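Local coordinates for Alpha/beta hydrolase family protein (Bacillus anthracis, PDB 3OOS), which is probably a hydrolase of the alpha/beta fold family, its substrate not being identified here, at residues 27-32 against 55-60; 34-39 against 190-195; 14-19 against 60-65; 104-109 against 117-122. One frame throughout, in Å; residues are numbered along the deposited sequence. Where two conformers were deposited one is given.

Interaction 1. Residues 27-32 against 55-60. With SO4 (sulfate ion), chain B.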
loop_
_atom_site.group_PDB
_atom_site.type_symbol
_atom_site.label_atom_id
_atom_site.label_comp_id
_atom_site.label_asym_id
_atom_site.label_seq_id
_atom_site.Cartn_x
_atom_site.Cartn_y
_atom_site.Cartn_z
ATOM N N CYS A 27 -7.257 -1.473 9.402
ATOM C CA CYS A 27 -6.630 -0.242 8.947
ATOM C C CYS A 27 -6.012 -0.460 7.569
ATOM O O CYS A 27 -5.315 -1.451 7.342
ATOM C CB CYS A 27 -5.558 0.205 9.947
ATOM S SG CYS A 27 -4.690 1.718 9.503
ATOM N N VAL A 28 -6.293 0.456 6.648
ATOM C CA VAL A 28 -5.692 0.436 5.315
ATOM C C VAL A 28 -5.105 1.807 5.024
ATOM O O VAL A 28 -5.768 2.824 5.212
ATOM C CB VAL A 28 -6.721 0.092 4.203
ATOM C CG1 VAL A 28 -6.091 0.247 2.808
ATOM C CG2 VAL A 28 -7.276 -1.315 4.393
ATOM N N THR A 29 -3.858 1.829 4.573
ATOM C CA THR A 29 -3.262 3.065 4.081
ATOM C C THR A 29 -2.138 2.742 3.105
ATOM O O THR A 29 -1.879 1.572 2.816
ATOM C CB THR A 29 -2.810 4.013 5.242
ATOM O OG1 THR A 29 -2.603 5.338 4.736
ATOM C CG2 THR A 29 -1.544 3.515 5.924
ATOM N N HIS A 30 -1.502 3.782 2.585
ATOM C CA HIS A 30 -0.385 3.637 1.673
ATOM C C HIS A 30 0.704 4.591 2.136
ATOM O O HIS A 30 0.429 5.531 2.873
ATOM C CB HIS A 30 -0.821 3.970 0.248
ATOM C CG HIS A 30 0.227 3.690 -0.778
ATOM N ND1 HIS A 30 1.066 4.666 -1.269
ATOM C CD2 HIS A 30 0.589 2.538 -1.389
ATOM C CE1 HIS A 30 1.895 4.128 -2.147
ATOM N NE2 HIS A 30 1.624 2.838 -2.238
ATOM N N LEU A 31 1.937 4.347 1.712
ATOM C CA LEU A 31 3.068 5.135 2.194
ATOM C C LEU A 31 3.124 6.562 1.641
ATOM O O LEU A 31 3.673 7.455 2.289
ATOM C CB LEU A 31 4.383 4.405 1.918
ATOM C CG LEU A 31 5.610 4.912 2.673
ATOM C CD1 LEU A 31 5.376 4.891 4.183
ATOM C CD2 LEU A 31 6.810 4.071 2.299
ATOM N N TYR A 32 2.566 6.783 0.453
ATOM C CA TYR A 32 2.626 8.113 -0.162
ATOM C C TYR A 32 1.444 8.425 -1.075
ATOM O O TYR A 32 1.620 8.863 -2.211
ATOM C CB TYR A 32 3.971 8.346 -0.879
ATOM C CG TYR A 32 4.509 7.171 -1.668
ATOM C CD1 TYR A 32 4.003 6.861 -2.931
ATOM C CD2 TYR A 32 5.547 6.388 -1.162
ATOM C CE1 TYR A 32 4.504 5.789 -3.660
ATOM C CE2 TYR A 32 6.058 5.314 -1.888
ATOM C CZ TYR A 32 5.528 5.020 -3.133
ATOM O OH TYR A 32 6.024 3.956 -3.857
ATOM N N VAL A 55 -6.968 5.455 5.958
ATOM C CA VAL A 55 -6.331 6.594 6.624
ATOM C C VAL A 55 -5.522 7.499 5.691
ATOM O O VAL A 55 -4.728 7.029 4.873
ATOM C CB VAL A 55 -5.426 6.115 7.791
ATOM C CG1 VAL A 55 -4.760 7.296 8.508
ATOM C CG2 VAL A 55 -6.231 5.279 8.777
ATOM N N ASN A 56 -5.746 8.804 5.830
ATOM C CA ASN A 56 -4.848 9.814 5.276
ATOM C C ASN A 56 -3.744 10.127 6.285
ATOM O O ASN A 56 -4.011 10.621 7.386
ATOM C CB ASN A 56 -5.621 11.089 4.890
ATOM C CG ASN A 56 -6.161 11.047 3.463
ATOM O OD1 ASN A 56 -7.129 11.743 3.128
ATOM N ND2 ASN A 56 -5.535 10.245 2.618
ATOM N N LEU A 57 -2.504 9.814 5.916
ATOM C CA LEU A 57 -1.363 10.017 6.806
ATOM C C LEU A 57 -0.989 11.496 6.903
ATOM O O LEU A 57 -1.602 12.341 6.248
ATOM C CB LEU A 57 -0.166 9.185 6.339
ATOM C CG LEU A 57 -0.366 7.667 6.345
ATOM C CD1 LEU A 57 0.852 6.976 5.761
ATOM C CD2 LEU A 57 -0.670 7.158 7.751
ATOM N N LYS A 58 -0.002 11.802 7.744
ATOM C CA LYS A 58 0.548 13.154 7.837
ATOM C C LYS A 58 0.902 13.636 6.430
ATOM O O LYS A 58 1.534 12.910 5.662
ATOM C CB LYS A 58 1.788 13.150 8.739
ATOM C CG LYS A 58 2.256 14.516 9.254
ATOM C CD LYS A 58 1.383 15.055 10.405
ATOM C CE LYS A 58 1.479 14.230 11.685
ATOM N NZ LYS A 58 2.786 14.388 12.378
ATOM N N GLY A 59 0.462 14.844 6.090
ATOM C CA GLY A 59 0.728 15.425 4.775
ATOM C C GLY A 59 -0.238 15.010 3.673
ATOM O O GLY A 59 -0.047 15.378 2.511
ATOM N N CYS A 60 -1.280 14.260 4.036
ATOM C CA CYS A 60 -2.241 13.723 3.062
ATOM C C CYS A 60 -3.642 14.255 3.306
ATOM O O CYS A 60 -4.117 14.259 4.442
ATOM C CB CYS A 60 -2.294 12.198 3.150
ATOM S SG CYS A 60 -0.721 11.391 2.912
HETATM S S SO4 B . 3.285 2.048 -5.264
HETATM O O1 SO4 B . 4.277 3.046 -5.651
HETATM O O2 SO4 B . 3.403 0.890 -6.139
HETATM O O3 SO4 B . 3.503 1.669 -3.873
HETATM O O4 SO4 B . 1.950 2.628 -5.401
#
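Two hydrogen bonds join Val28 and Thr29 to Val55 where the parallel strands 25-28 and 51-55 run out. Val55 N gives a nearly straight bond to Val28 O (3.0 Å), approaching close to the line of the carbonyl. One residue on, the side chain takes over: Thr29 OG1 donates to Val55 O at 2.7 Å, tilted 30° from the carbonyl plane. With OG1 anti to the backbone N (chi1 -163°), the hydroxyl is turned across to the neighbouring strand end, and a threonine serves because it replaces a strand bond while offering a methyl to the core.

Beside these bonds the one apolar pair is Cys27 SG and Val55 CG2, compact groups in ordinary contact at 3.9 Å. Leu57 crosses Thr29 at a slant and makes van der Waals contacts with oxygens, its CG 3.6 Å from Thr29 OG1 and its CD1 3.3 Å from His30 O. A type II turn from Leu57 to Cys60 then leads the chain off, with Gly59 at positive phi.

The third group is polar and faces a sulfate, probably from the crystallisation liquor. His30 NE2 donates to SO4 O3 (2.8 Å), Tyr32 OH to SO4 O1 (2.7 Å). His30 CE1 lies over one face of the Tyr32 ring, offset toward the rim. Tyr32 N bonds to His30 ND1, which helps to hold the imidazole, though the donor lies 36° out of the ring plane. Ser99 and Ala100, in a probable nucleophile elbow, also bind the sulfate, consistent with an active-site pocket.

Strand 93-98 flanks Cys27 and Thr29, helix 100-112 packs on residues 29-32, and Arg199 of helix 197-207 meets Tyr32 and Leu57.

Interaction 2. Residues 34-39 against 190-195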
loop_
_atom_site.group_PDB
_atom_site.type_symbol
_atom_site.label_atom_id
_atom_site.label_comp_id
_atom_site.label_asym_id
_atom_site.label_seq_id
_atom_site.Cartn_x
_atom_site.Cartn_y
_atom_site.Cartn_z
ATOM N N GLU A 34 -2.841 10.022 -1.054
ATOM C CA GLU A 34 -3.947 10.653 -0.341
ATOM C C GLU A 34 -5.290 10.253 -0.933
ATOM O O GLU A 34 -5.443 10.167 -2.147
ATOM C CB GLU A 34 -3.791 12.176 -0.284
ATOM C CG GLU A 34 -3.733 12.881 -1.636
ATOM C CD GLU A 34 -3.388 14.357 -1.519
ATOM O OE1 GLU A 34 -3.321 14.888 -0.389
ATOM O OE2 GLU A 34 -3.184 14.992 -2.569
ATOM N N TYR A 35 -6.251 10.005 -0.051
ATOM C CA TYR A 35 -7.554 9.479 -0.421
ATOM C C TYR A 35 -8.666 10.506 -0.229
ATOM O O TYR A 35 -8.494 11.510 0.463
ATOM C CB TYR A 35 -7.870 8.245 0.429
ATOM C CG TYR A 35 -6.819 7.160 0.387
ATOM C CD1 TYR A 35 -6.703 6.320 -0.720
ATOM C CD2 TYR A 35 -5.951 6.961 1.461
ATOM C CE1 TYR A 35 -5.745 5.315 -0.762
ATOM C CE2 TYR A 35 -4.988 5.957 1.430
ATOM C CZ TYR A 35 -4.893 5.139 0.315
ATOM O OH TYR A 35 -3.950 4.137 0.273
ATOM N N ASN A 36 -9.806 10.241 -0.859
ATOM C CA ASN A 36 -11.028 11.002 -0.622
ATOM C C ASN A 36 -12.198 10.032 -0.447
ATOM O O ASN A 36 -11.988 8.819 -0.424
ATOM C CB ASN A 36 -11.271 12.023 -1.743
ATOM C CG ASN A 36 -11.407 11.380 -3.110
ATOM O OD1 ASN A 36 -12.113 10.387 -3.274
ATOM N ND2 ASN A 36 -10.743 11.961 -4.107
ATOM N N ASP A 37 -13.417 10.553 -0.331
ATOM C CA ASP A 37 -14.567 9.704 -0.000
ATOM C C ASP A 37 -15.058 8.776 -1.123
ATOM O O ASP A 37 -16.034 8.047 -0.940
ATOM C CB ASP A 37 -15.713 10.521 0.620
ATOM C CG ASP A 37 -16.367 11.487 -0.357
ATOM O OD1 ASP A 37 -16.027 11.496 -1.559
ATOM O OD2 ASP A 37 -17.249 12.246 0.093
ATOM N N ASN A 38 -14.376 8.788 -2.268
ATOM C CA ASN A 38 -14.580 7.747 -3.279
ATOM C C ASN A 38 -14.037 6.407 -2.797
ATOM O O ASN A 38 -14.365 5.360 -3.353
ATOM C CB ASN A 38 -13.910 8.117 -4.602
ATOM C CG ASN A 38 -14.613 9.256 -5.311
ATOM O OD1 ASN A 38 -14.014 10.296 -5.579
ATOM N ND2 ASN A 38 -15.890 9.070 -5.611
ATOM N N GLY A 39 -13.207 6.456 -1.759
ATOM C CA GLY A 39 -12.547 5.265 -1.246
ATOM C C GLY A 39 -11.406 4.847 -2.148
ATOM O O GLY A 39 -10.757 5.685 -2.776
ATOM N N PRO A 190 -15.194 3.539 -8.442
ATOM C CA PRO A 190 -14.780 4.692 -7.641
ATOM C C PRO A 190 -13.388 4.454 -7.057
ATOM O O PRO A 190 -13.084 3.348 -6.612
ATOM C CB PRO A 190 -15.832 4.755 -6.530
ATOM C CG PRO A 190 -16.422 3.392 -6.468
ATOM C CD PRO A 190 -16.360 2.848 -7.860
ATOM N N ASN A 191 -12.550 5.483 -7.081
ATOM C CA ASN A 191 -11.174 5.347 -6.628
ATOM C C ASN A 191 -10.579 6.678 -6.217
ATOM O O ASN A 191 -10.999 7.738 -6.692
ATOM C CB ASN A 191 -10.309 4.710 -7.726
ATOM C CG ASN A 191 -9.062 4.024 -7.176
ATOM O OD1 ASN A 191 -9.005 3.641 -6.006
ATOM N ND2 ASN A 191 -8.062 3.850 -8.033
ATOM N N SER A 192 -9.609 6.603 -5.312
ATOM C CA SER A 192 -8.758 7.726 -4.955
ATOM C C SER A 192 -7.413 7.173 -4.489
ATOM O O SER A 192 -7.272 5.966 -4.264
ATOM C CB SER A 192 -9.408 8.587 -3.865
ATOM O OG SER A 192 -9.440 7.917 -2.615
ATOM N N GLY A 193 -6.426 8.054 -4.354
ATOM C CA GLY A 193 -5.091 7.654 -3.923
ATOM C C GLY A 193 -4.016 8.326 -4.752
ATOM O O GLY A 193 -3.154 7.649 -5.321
ATOM N N LYS A 194 -4.083 9.657 -4.809
ATOM C CA LYS A 194 -3.128 10.469 -5.560
ATOM C C LYS A 194 -1.781 10.501 -4.843
ATOM O O LYS A 194 -1.723 10.612 -3.621
ATOM C CB LYS A 194 -3.666 11.893 -5.728
ATOM C CG LYS A 194 -3.352 12.536 -7.072
ATOM C CD LYS A 194 -4.213 13.772 -7.298
ATOM C CE LYS A 194 -3.706 14.962 -6.497
ATOM N NZ LYS A 194 -2.439 15.505 -7.060
ATOM N N THR A 195 -0.703 10.399 -5.614
ATOM C CA THR A 195 0.646 10.425 -5.050
ATOM C C THR A 195 0.894 11.730 -4.296
ATOM O O THR A 195 0.583 12.812 -4.799
ATOM C CB THR A 195 1.709 10.251 -6.144
ATOM O OG1 THR A 195 1.459 9.033 -6.848
ATOM C CG2 THR A 195 3.105 10.190 -5.538
HETATM O O HOH W 1 -0.829 15.041 -3.941
HETATM O O HOH W 2 -10.771 10.464 -6.746
#
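Glu34 and Lys194 form an antiparallel, hydrogen-bonded pair in a small two-stranded sheet at the surface, apart from the main sheet, and the loop 35-39 continues the contact along 190-193. Glu34 N donates to Lys194 O at 2.9 Å, while the return bond from Lys194 N to Glu34 O is weak. Gly193 and Lys194 together face Glu34 in a classic beta bulge; glycine suits the unusual backbone angles at 193, and Gly193 CA lies 3.8 Å from Tyr35 CD1.

Ser192 is the polar hub. Its OG, set between the backbone N and the carbonyl carbon (chi1 70°), accepts from Asn36 N (2.9 Å) and donates to Gly39 O (2.6 Å), bridging both ends of the type I turn 36-39. The same hydroxyl meets the edge of the Tyr35 ring in its plane. Asn36 OD1 accepts from Asn38 N in an Asx turn, and its amide lies alongside Ser192 CB, 3.3 Å from OD1.

Glu34 and Lys194 run side by side in the conformer given. A water links Glu34 OE2 to Thr195 O, and Gly61 N binds OE1. Any attraction between the Glu34 and Lys194 charges is probably modest at this surface, and direction comes mainly from the backbone and the serine hydroxyl.

Interaction 3. Residues 14-19 against 60-65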
loop_
_atom_site.group_PDB
_atom_site.type_symbol
_atom_site.label_atom_id
_atom_site.label_comp_id
_atom_site.label_asym_id
_atom_site.label_seq_id
_atom_site.Cartn_x
_atom_site.Cartn_y
_atom_site.Cartn_z
ATOM N N LYS A 14 -4.144 15.706 14.170
ATOM C CA LYS A 14 -5.456 15.466 13.583
ATOM C C LYS A 14 -5.319 14.699 12.268
ATOM O O LYS A 14 -4.503 15.064 11.415
ATOM C CB LYS A 14 -6.172 16.800 13.356
ATOM C CG LYS A 14 -7.659 16.685 13.096
ATOM C CD LYS A 14 -8.364 18.005 13.382
ATOM C CE LYS A 14 -7.948 19.087 12.402
ATOM N NZ LYS A 14 -8.597 18.926 11.066
ATOM N N PHE A 15 -6.118 13.647 12.113
ATOM C CA PHE A 15 -6.076 12.822 10.911
ATOM C C PHE A 15 -7.452 12.651 10.298
ATOM O O PHE A 15 -8.444 12.457 11.006
ATOM C CB PHE A 15 -5.482 11.439 11.221
ATOM C CG PHE A 15 -4.058 11.486 11.707
ATOM C CD1 PHE A 15 -2.998 11.383 10.811
ATOM C CD2 PHE A 15 -3.776 11.646 13.063
ATOM C CE1 PHE A 15 -1.677 11.434 11.259
ATOM C CE2 PHE A 15 -2.461 11.701 13.520
ATOM C CZ PHE A 15 -1.411 11.597 12.616
ATOM N N GLU A 16 -7.487 12.723 8.973
ATOM C CA GLU A 16 -8.664 12.399 8.191
ATOM C C GLU A 16 -8.618 10.919 7.818
ATOM O O GLU A 16 -7.566 10.399 7.432
ATOM C CB GLU A 16 -8.680 13.252 6.922
ATOM C CG GLU A 16 -9.909 13.054 6.044
ATOM C CD GLU A 16 -9.858 13.909 4.795
ATOM O OE1 GLU A 16 -8.820 13.886 4.094
ATOM O OE2 GLU A 16 -10.856 14.605 4.515
ATOM N N TYR A 17 -9.751 10.237 7.950
ATOM C CA TYR A 17 -9.858 8.855 7.480
ATOM C C TYR A 17 -11.281 8.563 7.029
ATOM O O TYR A 17 -12.226 9.273 7.391
ATOM C CB TYR A 17 -9.416 7.847 8.557
ATOM C CG TYR A 17 -10.383 7.753 9.714
ATOM C CD1 TYR A 17 -11.445 6.837 9.698
ATOM C CD2 TYR A 17 -10.252 8.592 10.815
ATOM C CE1 TYR A 17 -12.347 6.771 10.758
ATOM C CE2 TYR A 17 -11.145 8.529 11.872
ATOM C CZ TYR A 17 -12.184 7.619 11.841
ATOM O OH TYR A 17 -13.068 7.575 12.890
ATOM N N PHE A 18 -11.427 7.497 6.254
ATOM C CA PHE A 18 -12.717 7.129 5.702
ATOM C C PHE A 18 -13.107 5.756 6.208
ATOM O O PHE A 18 -12.273 4.849 6.257
ATOM C CB PHE A 18 -12.664 7.208 4.170
ATOM C CG PHE A 18 -12.175 8.540 3.674
ATOM C CD1 PHE A 18 -13.072 9.583 3.454
ATOM C CD2 PHE A 18 -10.812 8.774 3.493
ATOM C CE1 PHE A 18 -12.625 10.836 3.033
ATOM C CE2 PHE A 18 -10.350 10.024 3.071
ATOM C CZ PHE A 18 -11.260 11.058 2.844
ATOM N N LEU A 19 -14.370 5.621 6.610
ATOM C CA LEU A 19 -14.882 4.358 7.134
ATOM C C LEU A 19 -15.916 3.739 6.204
ATOM O O LEU A 19 -16.819 4.424 5.717
ATOM C CB LEU A 19 -15.501 4.554 8.525
ATOM C CG LEU A 19 -16.126 3.299 9.159
ATOM C CD1 LEU A 19 -15.056 2.273 9.540
ATOM C CD2 LEU A 19 -16.967 3.658 10.370
ATOM N N CYS A 60 -1.280 14.260 4.036
ATOM C CA CYS A 60 -2.241 13.723 3.062
ATOM C C CYS A 60 -3.642 14.255 3.306
ATOM O O CYS A 60 -4.117 14.259 4.442
ATOM C CB CYS A 60 -2.294 12.198 3.150
ATOM S SG CYS A 60 -0.721 11.391 2.912
ATOM N N GLY A 61 -4.309 14.678 2.234
ATOM C CA GLY A 61 -5.688 15.153 2.327
ATOM C C GLY A 61 -5.865 16.232 3.379
ATOM O O GLY A 61 -5.115 17.210 3.412
ATOM N N ASN A 62 -6.847 16.042 4.252
ATOM C CA ASN A 62 -7.127 17.021 5.300
ATOM C C ASN A 62 -6.501 16.694 6.655
ATOM O O ASN A 62 -6.806 17.343 7.657
ATOM C CB ASN A 62 -8.635 17.270 5.415
ATOM C CG ASN A 62 -9.202 17.919 4.170
ATOM O OD1 ASN A 62 -8.807 19.027 3.802
ATOM N ND2 ASN A 62 -10.119 17.225 3.501
ATOM N N SER A 63 -5.610 15.702 6.682
ATOM C CA SER A 63 -4.811 15.442 7.876
ATOM C C SER A 63 -3.800 16.574 8.077
ATOM O O SER A 63 -3.521 17.344 7.148
ATOM C CB SER A 63 -4.101 14.090 7.778
ATOM O OG SER A 63 -5.042 13.038 7.630
ATOM N N ASP A 64 -3.272 16.684 9.292
ATOM C CA ASP A 64 -2.242 17.675 9.602
ATOM C C ASP A 64 -1.028 17.508 8.701
ATOM O O ASP A 64 -0.712 16.395 8.272
ATOM C CB ASP A 64 -1.784 17.542 11.054
ATOM C CG ASP A 64 -2.791 18.087 12.049
ATOM O OD1 ASP A 64 -3.792 18.724 11.647
ATOM O OD2 ASP A 64 -2.565 17.875 13.257
ATOM N N SER A 65 -0.354 18.619 8.418
ATOM C CA SER A 65 0.884 18.600 7.652
ATOM C C SER A 65 2.078 18.401 8.583
ATOM O O SER A 65 1.975 18.632 9.791
ATOM C CB SER A 65 1.032 19.895 6.848
ATOM O OG SER A 65 -0.038 20.034 5.928
HETATM O O HOH W 3 -5.937 18.851 9.790
#
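Glu16 reaches out from strand 13-20 and crosses Asn62 with its carboxylate plane 70° from the amide plane. CG stands anti to the backbone N (chi1 -177°) and the chain stays extended, which carries both oxygens to the type II' turn 60-63. There OE2 accepts from Asn62 ND2 at 2.9 Å, a nearly straight bond lying in the amide plane, and OE1 accepts from Asn62 N, also at 2.9 Å; both donors come from above the carboxylate plane. Gly61, at positive phi, brings its CA to 3.8 Å from Glu16 OE1.

Ser63 points its OG at the strand and accepts from Glu16 N (2.8 Å), while that hydroxyl is also bonded to Asn56 O. Asp64 and Lys14 clasp one another through one backbone bond and one backbone-to-carboxylate bond: Asp64 N donates to Lys14 O at 2.9 Å, and Lys14 N meets Asp64 OD2 at 2.8 Å from well above its carboxylate plane. A water bridges Asn62 O and Asp64 OD1.

Beyond the end of strand 51-55, side-chain groups and one backbone bond thus continue the pairing along 14-16. Two bonds to its carboxylate would be expected to spread and stabilise the charge on buried Glu16.

Interaction 4. Residues 104-109 against 117-122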
loop_
_atom_site.group_PDB
_atom_site.type_symbol
_atom_site.label_atom_id
_atom_site.label_comp_id
_atom_site.label_asym_id
_atom_site.label_seq_id
_atom_site.Cartn_x
_atom_site.Cartn_y
_atom_site.Cartn_z
ATOM N N LEU A 104 5.011 -0.890 4.511
ATOM C CA LEU A 104 4.539 -0.265 5.744
ATOM C C LEU A 104 3.890 -1.297 6.680
ATOM O O LEU A 104 4.105 -1.252 7.897
ATOM C CB LEU A 104 3.577 0.885 5.428
ATOM C CG LEU A 104 3.046 1.711 6.604
ATOM C CD1 LEU A 104 4.179 2.371 7.403
ATOM C CD2 LEU A 104 2.059 2.755 6.093
ATOM N N ALA A 105 3.126 -2.228 6.107
ATOM C CA ALA A 105 2.528 -3.338 6.864
ATOM C C ALA A 105 3.579 -4.157 7.610
ATOM O O ALA A 105 3.391 -4.514 8.776
ATOM C CB ALA A 105 1.714 -4.242 5.940
ATOM N N LEU A 106 4.680 -4.455 6.925
ATOM C CA LEU A 106 5.765 -5.226 7.523
ATOM C C LEU A 106 6.406 -4.470 8.679
ATOM O O LEU A 106 6.722 -5.064 9.708
ATOM C CB LEU A 106 6.809 -5.619 6.472
ATOM C CG LEU A 106 6.298 -6.533 5.347
ATOM C CD1 LEU A 106 7.366 -6.708 4.271
ATOM C CD2 LEU A 106 5.827 -7.904 5.865
ATOM N N VAL A 107 6.580 -3.162 8.514
ATOM C CA VAL A 107 7.113 -2.327 9.592
ATOM C C VAL A 107 6.122 -2.218 10.761
ATOM O O VAL A 107 6.536 -2.231 11.914
ATOM C CB VAL A 107 7.587 -0.942 9.073
ATOM C CG1 VAL A 107 8.084 -0.061 10.221
ATOM C CG2 VAL A 107 8.702 -1.132 8.044
ATOM N N TYR A 108 4.821 -2.145 10.475
ATOM C CA TYR A 108 3.821 -2.188 11.553
ATOM C C TYR A 108 4.013 -3.458 12.389
ATOM O O TYR A 108 4.026 -3.410 13.628
ATOM C CB TYR A 108 2.391 -2.121 10.994
ATOM C CG TYR A 108 1.356 -1.473 11.910
ATOM C CD1 TYR A 108 1.425 -1.597 13.304
ATOM C CD2 TYR A 108 0.290 -0.753 11.372
ATOM C CE1 TYR A 108 0.465 -1.003 14.135
ATOM C CE2 TYR A 108 -0.673 -0.163 12.186
ATOM C CZ TYR A 108 -0.582 -0.288 13.560
ATOM O OH TYR A 108 -1.546 0.308 14.350
ATOM N N ALA A 109 4.191 -4.586 11.704
ATOM C CA ALA A 109 4.390 -5.868 12.381
ATOM C C ALA A 109 5.683 -5.899 13.202
ATOM O O ALA A 109 5.691 -6.371 14.340
ATOM C CB ALA A 109 4.352 -7.008 11.375
ATOM N N THR A 117 -4.120 -7.787 14.733
ATOM C CA THR A 117 -4.790 -9.085 14.622
ATOM C C THR A 117 -4.206 -9.893 13.466
ATOM O O THR A 117 -4.241 -11.131 13.478
ATOM C CB THR A 117 -6.304 -8.924 14.383
ATOM O OG1 THR A 117 -6.518 -8.107 13.226
ATOM C CG2 THR A 117 -6.984 -8.277 15.584
ATOM N N LYS A 118 -3.678 -9.178 12.473
ATOM C CA LYS A 118 -3.134 -9.757 11.246
ATOM C C LYS A 118 -2.531 -8.657 10.380
ATOM O O LYS A 118 -2.828 -7.474 10.571
ATOM C CB LYS A 118 -4.239 -10.456 10.437
ATOM C CG LYS A 118 -5.280 -9.501 9.825
ATOM C CD LYS A 118 -6.550 -10.226 9.407
ATOM C CE LYS A 118 -7.465 -10.471 10.600
ATOM N NZ LYS A 118 -8.600 -11.377 10.280
ATOM N N ILE A 119 -1.694 -9.057 9.425
ATOM C CA ILE A 119 -1.316 -8.174 8.321
ATOM C C ILE A 119 -1.680 -8.812 6.986
ATOM O O ILE A 119 -1.636 -10.041 6.834
ATOM C CB ILE A 119 0.185 -7.763 8.335
ATOM C CG1 ILE A 119 1.102 -8.994 8.405
ATOM C CG2 ILE A 119 0.452 -6.769 9.471
ATOM C CD1 ILE A 119 2.593 -8.682 8.273
ATOM N N ILE A 120 -2.086 -7.966 6.043
ATOM C CA ILE A 120 -2.278 -8.357 4.653
ATOM C C ILE A 120 -1.265 -7.547 3.857
ATOM O O ILE A 120 -1.208 -6.323 3.984
ATOM C CB ILE A 120 -3.726 -8.105 4.165
ATOM C CG1 ILE A 120 -4.678 -9.149 4.760
ATOM C CG2 ILE A 120 -3.819 -8.181 2.642
ATOM C CD1 ILE A 120 -5.453 -8.691 5.945
ATOM N N VAL A 121 -0.449 -8.241 3.068
ATOM C CA VAL A 121 0.718 -7.634 2.430
ATOM C C VAL A 121 0.763 -7.995 0.951
ATOM O O VAL A 121 1.031 -9.142 0.590
ATOM C CB VAL A 121 2.038 -8.099 3.111
ATOM C CG1 VAL A 121 3.238 -7.348 2.537
ATOM C CG2 VAL A 121 1.972 -7.920 4.632
ATOM N N GLY A 122 0.503 -7.010 0.095
ATOM C CA GLY A 122 0.462 -7.242 -1.347
ATOM C C GLY A 122 1.606 -6.615 -2.112
ATOM O O GLY A 122 2.012 -5.490 -1.815
#
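With CG1 of Ile119 set between its backbone N and carbonyl carbon (chi1 53°), CD1 is carried toward the helix, where it meets Ala109 CB at 3.9 Å and Leu106 CD2 at 4.1 Å. Its CG2 branch, anti to the carbonyl carbon, instead lies over Ala105 O at 3.8 Å. Leu106 has its CG anti to the carbonyl carbon (chi1 -63°), and this, with CD1 anti to CA, brings CD2 to both Ile119 CD1 and, at 4.0 Å, Val121 CG2; it crosses each of those side chains at about a right angle. Val121 CG2 also packs on Ala105 CB, 3.9 Å away.

The helix and strand belong to a beta-alpha-beta unit, strand 93-98, helix 100-112 and strand 116-122, a crossover whose strand-to-helix turn carries the probable nucleophile elbow. The axes of these short segments come within 8.3 Å and run at 154°, roughly antiparallel. Ala105 and Ala109, one turn apart, are small enough for the helix to sit close to the sheet, while beta-branched Ile119 and Val121 suit the extended backbone and present their branches on one face. Ile120 turns the other way, toward Phe225 and Tyr227 of strand 224-229.

Interactions 1 and 4 are buried, interaction 3 is partly so, and interaction 2 lies at the surface. Interactions 1, 3 and 4 all reach the main mixed sheet, and interactions 1 and 3 share Cys60. Chemistry follows place: 104-109 against 117-122 is wholly apolar, 27-32 against 55-60 mixes strand-end bonds with a polar pocket, and the two outer contacts rely on hydroxyls, carboxylates, amides and water. Interaction 2 reaches interaction 1 where Tyr35 packs on His30, and interaction 3 through Glu34 and Gly61, while interaction 1 touches interaction 4 where Thr29 and Leu31 pack on Leu104. Interactions 2 and 4 do not touch.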